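Local coordinates for protein 16S rRNA methyltransferase (Streptomyces sp. DSM 40477, PDB 3MQ2) that methylates the N1 position of adenine 1408 in 16S ribosomal RNA, using S-adenosyl-L-methionine, and so confers resistance to aminoglycosides such as kanamycin and apramycin, at residues S97-L102 / A127-P132. Sequence-based numbering, arbitrary orientation.
Sequences SGVGEL and AAVCRP
With CG1 anti to the backbone N (chi1 170°), Val99 leaves CG2 beside that N, where it meets CG2 of Val129 at 4.1 Å, and the two valines run alongside each other in the same direction. Cys130, with SG anti to the carbonyl carbon (chi1 -66°), brings its sulfur to within 4.1 Å of both Val99 CB and Leu102 CB. Beneath these apolar groups the backbones form a single parallel beta bridge between Val99 and Cys130, whose hydrogen bonds both belong to Val99. Val99 N donates to Val129 O at 2.8 Å, in the plane of the Val129 carbonyl; Arg131 N donates to Val99 O at 3.0 Å, tilted 17° from the plane of the Val99 carbonyl. Val99 O also receives a CA-H...O contact from Cys130. Arg131 runs extended from CG to NE past this bridge and lays one guanidinium face over Gly100, whose CA stands 3.2 Å above the plane, offset toward the NH1 rim of the group; the absence of a side chain there permits so close a cover. The guanidinium is held by a salt bridge to Asp29, and a water links Arg131 NH1 to Gly98 O. A second water, 2.9 Å from Gly98 N, joins that amide to Ala128 O. In the Rossmann-like methyltransferase fold, this contact lies at the return of the beta-alpha-beta crossover that joins the neighbouring parallel strands 99-105 and 134-141: the chain leaves helix 121-128 and pairs briefly through strand 130-131 with the start of strand 99-105, while Leu32 of strand 29-34 touches Val99, Val129 and Leu102, and Ile216 of strand 209-216 meets Cys130.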
loop_
_atom_site.group_PDB
_atom_site.type_symbol
_atom_site.label_atom_id
_atom_site.label_comp_id
_atom_site.label_asym_id
_atom_site.label_seq_id
_atom_site.Cartn_x
_atom_site.Cartn_y
_atom_site.Cartn_z
ATOM N N SER A 97 -1.867 14.894 -1.454
ATOM C CA SER A 97 -1.553 15.296 -2.811
ATOM C C SER A 97 -0.065 15.116 -3.055
ATOM O O SER A 97 0.734 15.213 -2.128
ATOM C CB SER A 97 -1.931 16.759 -3.028
ATOM O OG SER A 97 -1.295 17.566 -2.054
ATOM N N GLY A 98 0.290 14.834 -4.299
ATOM C CA GLY A 98 1.682 14.742 -4.707
ATOM C C GLY A 98 2.500 13.597 -4.124
ATOM O O GLY A 98 3.725 13.691 -4.034
ATOM N N VAL A 99 1.842 12.516 -3.726
ATOM C CA VAL A 99 2.564 11.321 -3.278
ATOM C C VAL A 99 3.518 10.865 -4.391
ATOM O O VAL A 99 3.160 10.912 -5.564
ATOM C CB VAL A 99 1.584 10.188 -2.914
ATOM C CG1 VAL A 99 2.335 8.876 -2.687
ATOM C CG2 VAL A 99 0.748 10.571 -1.680
ATOM N N GLY A 100 4.726 10.429 -4.022
ATOM C CA GLY A 100 5.737 10.041 -5.000
ATOM C C GLY A 100 5.941 8.550 -5.182
ATOM O O GLY A 100 6.560 8.108 -6.157
ATOM N N GLU A 101 5.432 7.769 -4.237
ATOM C CA GLU A 101 5.558 6.318 -4.302
ATOM C C GLU A 101 4.376 5.726 -3.551
ATOM O O GLU A 101 4.064 6.156 -2.436
ATOM C CB GLU A 101 6.883 5.883 -3.677
ATOM C CG GLU A 101 7.069 4.369 -3.575
ATOM C CD GLU A 101 8.505 3.988 -3.273
ATOM O OE1 GLU A 101 8.744 2.840 -2.846
ATOM O OE2 GLU A 101 9.400 4.835 -3.470
ATOM N N LEU A 102 3.699 4.779 -4.192
ATOM C CA LEU A 102 2.483 4.185 -3.661
ATOM C C LEU A 102 2.645 2.668 -3.552
ATOM O O LEU A 102 3.045 2.016 -4.520
ATOM C CB LEU A 102 1.323 4.500 -4.598
ATOM C CG LEU A 102 -0.010 3.850 -4.254
ATOM C CD1 LEU A 102 -0.592 4.539 -3.031
ATOM C CD2 LEU A 102 -0.955 3.976 -5.439
ATOM N N ALA A 127 -4.619 7.122 -7.777
ATOM C CA ALA A 127 -3.782 7.937 -8.647
ATOM C C ALA A 127 -3.963 9.417 -8.308
ATOM O O ALA A 127 -3.038 10.206 -8.447
ATOM C CB ALA A 127 -4.095 7.677 -10.123
ATOM N N ALA A 128 -5.158 9.788 -7.852
ATOM C CA ALA A 128 -5.451 11.189 -7.544
ATOM C C ALA A 128 -4.497 11.802 -6.520
ATOM O O ALA A 128 -4.160 12.989 -6.605
ATOM C CB ALA A 128 -6.891 11.338 -7.050
ATOM N N VAL A 129 -4.079 11.006 -5.540
ATOM C CA VAL A 129 -3.227 11.523 -4.470
ATOM C C VAL A 129 -1.753 11.516 -4.858
ATOM O O VAL A 129 -0.905 12.006 -4.109
ATOM C CB VAL A 129 -3.408 10.754 -3.132
ATOM C CG1 VAL A 129 -4.870 10.764 -2.708
ATOM C CG2 VAL A 129 -2.880 9.328 -3.240
ATOM N N CYS A 130 -1.457 10.969 -6.030
ATOM C CA CYS A 130 -0.073 10.863 -6.486
ATOM C C CYS A 130 0.236 11.934 -7.508
ATOM O O CYS A 130 -0.636 12.351 -8.268
ATOM C CB CYS A 130 0.172 9.514 -7.159
ATOM S SG CYS A 130 0.049 8.102 -6.064
ATOM N N ARG A 131 1.491 12.360 -7.558
ATOM C CA ARG A 131 1.911 13.197 -8.674
ATOM C C ARG A 131 2.086 12.327 -9.910
ATOM O O ARG A 131 2.404 11.139 -9.810
ATOM C CB ARG A 131 3.211 13.945 -8.350
ATOM C CG ARG A 131 4.414 13.045 -8.134
ATOM C CD ARG A 131 5.736 13.808 -8.304
ATOM N NE ARG A 131 6.878 12.914 -8.112
ATOM C CZ ARG A 131 7.390 12.627 -6.921
ATOM N NH1 ARG A 131 6.863 13.178 -5.835
ATOM N NH2 ARG A 131 8.422 11.795 -6.814
ATOM N N PRO A 132 1.891 12.919 -11.092
ATOM C CA PRO A 132 2.266 12.200 -12.307
ATOM C C PRO A 132 3.744 11.825 -12.211
ATOM O O PRO A 132 4.559 12.657 -11.799
ATOM C CB PRO A 132 2.059 13.246 -13.408
ATOM C CG PRO A 132 1.065 14.216 -12.842
ATOM C CD PRO A 132 1.368 14.266 -11.366
HETATM O O HOH W 1 -1.790 14.648 -6.296
HETATM O O HOH W 2 5.012 15.692 -5.573
#